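PDB 5FXU: envelope polyprotein from Puumala orthohantavirus, which forms the ectodomain of the Gn surface glycoprotein, which together with Gc probably builds the viral spikes used in attachment to and entry into host cells. Local coordinates for residues N44-T49 against T105-A110; T58-E63 against F79-S84; T188-C193 against T344-I349. All blocks are in the same frame, centred on the assembly; numbering follows the deposited sequence.

Contact 1: residues N44-T49 against T105-A110; sequences NFDLHT and TRKTIA
Thr108 is gripped through both of its backbone polar atoms by the 44-49 segment. Thr108 N donates to Asp46 O at 2.9 Å, and Thr108 O accepts from His48 N at 2.8 Å in an almost straight bond. The pair forms a short parallel bridge, with Leu47 beside Thr108. Two waters extend it at either end. One accepts from Asp46 N, donates to Arg106 O and also bonds Thr108 OG1; the other donates to His48 O and accepts from Ala110 N. Lys107 NZ makes a salt bridge to Asp46 OD1 at 3.1 Å, meeting it from above the carboxylate plane, with a weaker bond to OD2. The lysine chain bends at chi2 (-68°), which carries CD and CE past the carboxylate, while its CG lies in the plane of the His48 ring at the edge, 3.9 Å from His48 CD2. The imidazole's ND1 is bonded to Ser50 OG. Over the Phe45 ring sits Thr108 CG2, 3.7 Å from the centroid in a CH-pi contact, and Leu47 CD2 reaches Ala110 CB. Thr105 OG1 accepts from Lys107 N in an ST turn where the chain leaves the short helix 102-105 at Arg106 and enters strand 107-116. That strand has 46-47 along one edge and pairs antiparallel with 120-130, whose Leu127 packs against Phe45, Thr108 and Ala110.

Contact 2: residues T58-E63 against F79-S84; sequences TKWTWE and FQTKSS
Consecutive strands 54-64 and 79-89 of the Gn head pair antiparallel, 58-63 meeting 79-84. Three hydrogen-bonded pairs, Lys59 with Ser84, Thr61 with Lys82 and Glu63 with Gln80, supply six backbone bonds, the shortest running from Lys59 N to Ser84 O and from Glu63 N to Gln80 O, both 2.7 Å. Trp60-Ser83 and Trp62-Thr81 are the non-hydrogen-bonded pairs between them, and their side chains share one face. There the indole of Trp60, carried by CG anti to the backbone N (chi1 179°), turns its pyrrole edge to the partner strand: NE1 lies 3.5 Å from Thr81 CB, and CD1 is 3.4 Å from Lys82 O, close to the ring plane. Phe79 presents its edge to the face of Trp62 in an offset edge-to-face pair, centroids 5.6 Å apart and planes at 84°, with Phe79 CD1 3.7 Å from Trp62 CE3. The other face is polar. Thr61 OG1 rests against Lys82 CG at 3.6 Å, and Lys82 NZ stays 4.1 Å from Glu63 OE2, opposite charges too far apart for a salt bridge. The aromatic face packs on the three-stranded antiparallel sheet: Trp60 and Phe79 touch Val283 of strand 278-285, Trp62 and Phe79 touch Ala300 of 296-302, and both tryptophans meet Ile327 of 327-329. Along its other edge, strand 54-64 runs parallel to 321-323.

Contact 3: residues T188-C193 against T344-I349; sequences TVMVRC and TWTGFI
Val191 N donates to Gly347 O over 2.8 Å, the shortest of six backbone bonds that zip these antiparallel strands together, and Gly347 N returns the bond to Val191 O. The pairs Val189-Ile349 and Cys193-Trp345 are bonded both ways as well. The Trp345 ring leans along its own strand over Gly347, which has no side chain and so lets the indole lie close on its backbone N, 3.5 Å above one face and toward the rim. Val191 CG2 meets Ile349 CG1 at 3.7 Å on this same side, and Cys193 SG lies 4.1 Å from Trp345 CE3, approaching the ring obliquely. On the opposite face Met190 and Phe348 form a non-hydrogen-bonded pair whose side chains cross at a slant. The methionine bends at chi3 (-76°), laying Met190 CE against the ring, 3.7 Å from Phe348 CZ. Met190 SD lies 3.5 Å above the guanidinium plane of Arg192, offset toward its rim. Arg192 runs alongside Thr346, its CG 3.7 Å from Thr346 OG1, and its far end is held by Ser23 OG and Gly235 O. Cys193 is tied by a disulfide to Cys232 of strand 228-234, which borders 185-197 on its other side. Helix 249-260 packs against the face bearing Trp345 and Ile349; Met258 touches Cys193 and Trp345, and Glu253 touches Ile349.

How the contacts relate
After strands 3-9, 19-30 and 39-41 the chain reaches 44-49, then almost at once strand 54-64, which turns back through a disordered stretch into 79-89 to close contact 2. Only afterwards does 105-110 return to 44-49, so contact 2 nests within the loop closed by contact 1, although their centres are about 35 Å apart. Contact 3 follows in series: 188-193 waits some 150 residues, including helix 249-260 and the three-stranded sheet packed against the aromatic face of contact 2, for 344-349. None of the contacts touch one another. Strand 340-354 reaches 54-64 through 310-313 and 321-323, linking contacts 3 and 2; strand 107-116 of contact 1 continues through 120-130, 19-30, 237-243 and 228-234 to 185-197 of contact 3.

Contact 1: residues N44-T49 against T105-A110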
# COMPACT_ATOMS: atom_id res chain seq x y z
N ASN A 44 17.10 -1.28 -16.83
CA ASN A 44 18.01 -0.13 -16.99
C ASN A 44 17.43 1.10 -16.31
O ASN A 44 17.07 2.10 -16.96
CB ASN A 44 18.35 0.15 -18.47
CG ASN A 44 17.11 0.32 -19.35
OD1 ASN A 44 16.06 -0.30 -19.12
ND2 ASN A 44 17.23 1.16 -20.38
N PHE A 45 17.30 0.99 -14.99
CA PHE A 45 16.88 2.11 -14.16
C PHE A 45 17.62 2.12 -12.82
O PHE A 45 18.30 1.15 -12.47
CB PHE A 45 15.33 2.21 -14.03
CG PHE A 45 14.61 0.93 -13.56
CD1 PHE A 45 15.00 0.23 -12.42
CD2 PHE A 45 13.46 0.51 -14.24
CE1 PHE A 45 14.29 -0.89 -12.00
CE2 PHE A 45 12.76 -0.61 -13.84
CZ PHE A 45 13.17 -1.31 -12.70
N ASP A 46 17.50 3.23 -12.10
CA ASP A 46 18.25 3.48 -10.88
C ASP A 46 17.43 3.14 -9.62
O ASP A 46 16.72 3.97 -9.06
CB ASP A 46 18.70 4.95 -10.88
CG ASP A 46 19.64 5.28 -9.76
OD1 ASP A 46 20.05 4.35 -9.03
OD2 ASP A 46 19.98 6.47 -9.59
N LEU A 47 17.55 1.88 -9.19
CA LEU A 47 16.84 1.37 -8.02
C LEU A 47 17.21 2.11 -6.73
O LEU A 47 18.38 2.23 -6.39
CB LEU A 47 17.11 -0.14 -7.83
CG LEU A 47 16.12 -1.20 -8.36
CD1 LEU A 47 16.22 -2.49 -7.55
CD2 LEU A 47 14.66 -0.72 -8.44
N HIS A 48 16.20 2.60 -6.02
CA HIS A 48 16.39 3.10 -4.67
C HIS A 48 16.63 1.90 -3.73
O HIS A 48 15.92 0.91 -3.79
CB HIS A 48 15.18 3.93 -4.24
CG HIS A 48 15.50 4.92 -3.16
ND1 HIS A 48 15.46 4.61 -1.82
CD2 HIS A 48 15.90 6.22 -3.24
CE1 HIS A 48 15.81 5.67 -1.11
NE2 HIS A 48 16.08 6.66 -1.95
N THR A 49 17.65 2.00 -2.88
CA THR A 49 18.15 0.87 -2.07
C THR A 49 17.41 0.68 -0.74
O THR A 49 17.52 -0.38 -0.11
CB THR A 49 19.65 1.05 -1.74
OG1 THR A 49 19.83 2.28 -1.04
CG2 THR A 49 20.50 1.06 -3.02
N THR A 105 14.99 13.01 -8.48
CA THR A 105 16.15 12.16 -8.22
C THR A 105 16.36 11.08 -9.27
O THR A 105 17.43 10.48 -9.33
CB THR A 105 16.06 11.43 -6.86
OG1 THR A 105 14.98 10.48 -6.89
CG2 THR A 105 15.89 12.41 -5.71
N ARG A 106 15.34 10.81 -10.07
CA ARG A 106 15.38 9.75 -11.06
C ARG A 106 15.54 8.37 -10.46
O ARG A 106 16.12 7.48 -11.07
CB ARG A 106 16.45 10.06 -12.11
CG ARG A 106 16.28 11.44 -12.76
CD ARG A 106 14.96 11.50 -13.53
NE ARG A 106 14.63 12.78 -14.15
CZ ARG A 106 15.39 13.47 -15.02
NH1 ARG A 106 16.60 13.06 -15.42
NH2 ARG A 106 14.92 14.62 -15.49
N LYS A 107 15.00 8.19 -9.26
CA LYS A 107 15.04 6.91 -8.59
C LYS A 107 13.78 6.10 -8.86
O LYS A 107 12.69 6.66 -8.99
CB LYS A 107 15.23 7.11 -7.09
CG LYS A 107 16.60 7.69 -6.77
CD LYS A 107 17.69 6.67 -7.07
CE LYS A 107 19.00 7.00 -6.38
NZ LYS A 107 19.84 5.77 -6.25
N THR A 108 13.96 4.80 -8.95
CA THR A 108 12.89 3.86 -9.17
C THR A 108 12.68 3.09 -7.85
O THR A 108 13.65 2.69 -7.21
CB THR A 108 13.26 2.91 -10.32
OG1 THR A 108 13.25 3.66 -11.54
CG2 THR A 108 12.27 1.75 -10.46
N ILE A 109 11.43 2.94 -7.45
CA ILE A 109 11.07 2.19 -6.24
C ILE A 109 10.46 0.89 -6.71
O ILE A 109 9.51 0.89 -7.50
CB ILE A 109 10.05 2.93 -5.35
CG1 ILE A 109 10.66 4.20 -4.76
CG2 ILE A 109 9.59 2.06 -4.18
CD1 ILE A 109 10.58 5.41 -5.67
N ALA A 110 11.02 -0.21 -6.23
CA ALA A 110 10.49 -1.55 -6.49
C ALA A 110 10.47 -2.28 -5.15
O ALA A 110 11.51 -2.41 -4.52
CB ALA A 110 11.32 -2.29 -7.50
O HOH W 1 15.39 5.19 -12.34
O HOH W 2 13.18 0.45 -4.19

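Contact 2: residues T58-E63 against F79-S84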
# COMPACT_ATOMS: atom_id res chain seq x y z
N THR A 58 6.71 -7.63 13.75
CA THR A 58 6.18 -8.61 14.64
C THR A 58 5.37 -9.57 13.80
O THR A 58 4.44 -9.16 13.16
CB THR A 58 5.30 -7.96 15.69
OG1 THR A 58 6.15 -7.23 16.56
CG2 THR A 58 4.51 -9.02 16.49
N LYS A 59 5.75 -10.83 13.79
CA LYS A 59 4.95 -11.87 13.13
C LYS A 59 3.90 -12.43 14.08
O LYS A 59 4.25 -12.93 15.11
CB LYS A 59 5.87 -12.98 12.68
CG LYS A 59 5.17 -14.07 11.92
CD LYS A 59 6.17 -15.15 11.61
CE LYS A 59 5.50 -16.30 10.92
NZ LYS A 59 6.51 -17.33 10.59
N TRP A 60 2.64 -12.39 13.68
CA TRP A 60 1.52 -12.78 14.49
C TRP A 60 0.75 -13.84 13.72
O TRP A 60 0.28 -13.59 12.62
CB TRP A 60 0.63 -11.55 14.75
CG TRP A 60 -0.59 -11.82 15.57
CD1 TRP A 60 -0.70 -12.72 16.60
CD2 TRP A 60 -1.87 -11.18 15.45
NE1 TRP A 60 -1.97 -12.72 17.10
CE2 TRP A 60 -2.71 -11.78 16.43
CE3 TRP A 60 -2.38 -10.19 14.63
CZ2 TRP A 60 -4.06 -11.38 16.60
CZ3 TRP A 60 -3.70 -9.81 14.80
CH2 TRP A 60 -4.53 -10.40 15.78
N THR A 61 0.60 -15.03 14.32
CA THR A 61 0.07 -16.23 13.63
C THR A 61 -0.99 -16.92 14.52
O THR A 61 -0.99 -16.75 15.72
CB THR A 61 1.20 -17.23 13.33
OG1 THR A 61 1.95 -17.51 14.52
CG2 THR A 61 2.14 -16.67 12.34
N TRP A 62 -1.86 -17.72 13.93
CA TRP A 62 -2.85 -18.47 14.70
C TRP A 62 -2.80 -19.96 14.37
O TRP A 62 -2.43 -20.32 13.25
CB TRP A 62 -4.25 -17.90 14.48
CG TRP A 62 -4.94 -18.26 13.18
CD1 TRP A 62 -4.91 -17.56 12.01
CD2 TRP A 62 -5.80 -19.38 12.95
NE1 TRP A 62 -5.66 -18.19 11.07
CE2 TRP A 62 -6.24 -19.30 11.62
CE3 TRP A 62 -6.23 -20.45 13.74
CZ2 TRP A 62 -7.10 -20.26 11.04
CZ3 TRP A 62 -7.10 -21.39 13.18
CH2 TRP A 62 -7.53 -21.29 11.85
N GLU A 63 -3.17 -20.80 15.36
CA GLU A 63 -3.32 -22.25 15.21
C GLU A 63 -4.63 -22.69 15.84
O GLU A 63 -5.03 -22.14 16.85
CB GLU A 63 -2.17 -23.00 15.90
CG GLU A 63 -0.79 -22.59 15.42
CD GLU A 63 0.36 -23.49 15.89
OE1 GLU A 63 0.29 -24.12 16.98
OE2 GLU A 63 1.38 -23.55 15.15
N PHE A 79 -8.65 -20.99 19.55
CA PHE A 79 -7.45 -20.50 18.88
C PHE A 79 -6.32 -20.36 19.84
O PHE A 79 -6.50 -20.01 20.99
CB PHE A 79 -7.65 -19.10 18.29
CG PHE A 79 -8.85 -18.97 17.44
CD1 PHE A 79 -8.83 -19.45 16.14
CD2 PHE A 79 -10.00 -18.34 17.91
CE1 PHE A 79 -9.95 -19.32 15.33
CE2 PHE A 79 -11.13 -18.20 17.11
CZ PHE A 79 -11.11 -18.70 15.81
N GLN A 80 -5.13 -20.64 19.35
CA GLN A 80 -3.93 -20.25 19.99
C GLN A 80 -3.25 -19.31 19.02
O GLN A 80 -3.04 -19.66 17.85
CB GLN A 80 -3.08 -21.47 20.21
CG GLN A 80 -1.92 -21.25 21.16
CD GLN A 80 -0.96 -22.39 21.07
OE1 GLN A 80 -0.48 -22.74 19.97
NE2 GLN A 80 -0.67 -23.00 22.20
N THR A 81 -2.95 -18.09 19.48
CA THR A 81 -2.12 -17.18 18.72
C THR A 81 -0.75 -17.08 19.34
O THR A 81 -0.57 -17.41 20.48
CB THR A 81 -2.72 -15.79 18.62
OG1 THR A 81 -2.65 -15.17 19.90
CG2 THR A 81 -4.16 -15.84 18.14
N LYS A 82 0.22 -16.66 18.56
CA LYS A 82 1.52 -16.33 19.11
C LYS A 82 2.20 -15.27 18.26
O LYS A 82 1.77 -15.01 17.12
CB LYS A 82 2.38 -17.57 19.22
CG LYS A 82 2.84 -18.16 17.91
CD LYS A 82 3.75 -19.35 18.13
CE LYS A 82 3.86 -20.22 16.86
NZ LYS A 82 4.43 -21.59 17.09
N SER A 83 3.26 -14.68 18.81
CA SER A 83 4.01 -13.68 18.09
C SER A 83 5.49 -13.65 18.42
O SER A 83 5.89 -14.11 19.46
CB SER A 83 3.39 -12.28 18.28
OG SER A 83 3.07 -12.01 19.62
N SER A 84 6.29 -13.13 17.48
CA SER A 84 7.71 -12.90 17.65
C SER A 84 8.22 -11.80 16.73
O SER A 84 7.55 -11.43 15.76
CB SER A 84 8.48 -14.19 17.38
OG SER A 84 8.21 -14.70 16.09

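Contact 3: residues T188-C193 against T344-I349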
# COMPACT_ATOMS: atom_id res chain seq x y z
N THR A 188 -14.02 6.74 -12.91
CA THR A 188 -13.47 6.08 -11.74
C THR A 188 -12.06 5.55 -12.01
O THR A 188 -11.90 4.78 -12.94
CB THR A 188 -14.41 4.96 -11.31
OG1 THR A 188 -15.59 5.57 -10.78
CG2 THR A 188 -13.81 4.11 -10.26
N VAL A 189 -11.07 5.98 -11.22
CA VAL A 189 -9.67 5.59 -11.44
C VAL A 189 -9.09 4.88 -10.21
O VAL A 189 -9.51 5.09 -9.08
CB VAL A 189 -8.74 6.77 -11.82
CG1 VAL A 189 -9.25 7.46 -13.06
CG2 VAL A 189 -8.61 7.78 -10.71
N MET A 190 -8.08 4.06 -10.47
CA MET A 190 -7.34 3.37 -9.43
C MET A 190 -6.43 4.34 -8.69
O MET A 190 -5.83 5.24 -9.27
CB MET A 190 -6.52 2.24 -10.03
CG MET A 190 -5.74 1.43 -9.00
SD MET A 190 -4.89 -0.07 -9.63
CE MET A 190 -6.29 -1.15 -9.81
N VAL A 191 -6.33 4.12 -7.38
CA VAL A 191 -5.38 4.83 -6.54
C VAL A 191 -4.61 3.79 -5.76
O VAL A 191 -5.21 2.86 -5.22
CB VAL A 191 -6.07 5.80 -5.57
CG1 VAL A 191 -5.04 6.63 -4.82
CG2 VAL A 191 -6.89 6.80 -6.33
N ARG A 192 -3.29 3.94 -5.75
CA ARG A 192 -2.39 3.09 -4.95
C ARG A 192 -1.57 3.94 -4.00
O ARG A 192 -0.95 4.90 -4.42
CB ARG A 192 -1.44 2.28 -5.85
CG ARG A 192 -2.13 1.10 -6.48
CD ARG A 192 -1.58 0.52 -7.77
NE ARG A 192 -1.71 1.29 -9.00
CZ ARG A 192 -1.44 0.81 -10.20
NH1 ARG A 192 -1.03 -0.45 -10.37
NH2 ARG A 192 -1.58 1.60 -11.26
N CYS A 193 -1.60 3.56 -2.72
CA CYS A 193 -1.06 4.35 -1.62
C CYS A 193 -0.13 3.54 -0.74
O CYS A 193 -0.38 2.37 -0.48
CB CYS A 193 -2.19 4.84 -0.72
SG CYS A 193 -3.42 5.86 -1.53
N THR A 344 0.07 -0.86 2.49
CA THR A 344 -0.36 -0.44 1.16
C THR A 344 -1.87 -0.52 1.08
O THR A 344 -2.50 -1.25 1.84
CB THR A 344 0.22 -1.30 0.04
OG1 THR A 344 -0.39 -2.60 0.05
CG2 THR A 344 1.74 -1.41 0.19
N TRP A 345 -2.44 0.26 0.17
CA TRP A 345 -3.89 0.36 0.03
C TRP A 345 -4.21 0.66 -1.43
O TRP A 345 -3.64 1.59 -2.01
CB TRP A 345 -4.46 1.47 0.92
CG TRP A 345 -5.97 1.55 0.89
CD1 TRP A 345 -6.83 0.90 1.71
CD2 TRP A 345 -6.77 2.32 -0.01
NE1 TRP A 345 -8.13 1.22 1.39
CE2 TRP A 345 -8.12 2.08 0.33
CE3 TRP A 345 -6.48 3.19 -1.07
CZ2 TRP A 345 -9.20 2.69 -0.36
CZ3 TRP A 345 -7.55 3.80 -1.76
CH2 TRP A 345 -8.89 3.55 -1.39
N THR A 346 -5.08 -0.15 -2.01
CA THR A 346 -5.49 -0.02 -3.39
C THR A 346 -7.01 0.13 -3.41
O THR A 346 -7.74 -0.66 -2.80
CB THR A 346 -5.02 -1.24 -4.23
OG1 THR A 346 -3.58 -1.35 -4.15
CG2 THR A 346 -5.39 -1.08 -5.68
N GLY A 347 -7.47 1.18 -4.09
CA GLY A 347 -8.89 1.43 -4.26
C GLY A 347 -9.18 2.29 -5.46
O GLY A 347 -8.34 2.47 -6.32
N PHE A 348 -10.41 2.80 -5.53
CA PHE A 348 -10.90 3.56 -6.68
C PHE A 348 -11.61 4.81 -6.21
O PHE A 348 -12.34 4.78 -5.22
CB PHE A 348 -11.83 2.70 -7.53
CG PHE A 348 -11.16 1.45 -8.04
CD1 PHE A 348 -11.13 0.29 -7.28
CD2 PHE A 348 -10.55 1.44 -9.29
CE1 PHE A 348 -10.50 -0.86 -7.75
CE2 PHE A 348 -9.93 0.29 -9.77
CZ PHE A 348 -9.90 -0.86 -9.00
N ILE A 349 -11.39 5.92 -6.91
CA ILE A 349 -12.11 7.17 -6.67
C ILE A 349 -12.63 7.76 -7.98
O ILE A 349 -11.98 7.63 -9.04
CB ILE A 349 -11.25 8.21 -5.91
CG1 ILE A 349 -10.06 8.70 -6.76
CG2 ILE A 349 -10.77 7.63 -4.59
CD1 ILE A 349 -9.31 9.88 -6.17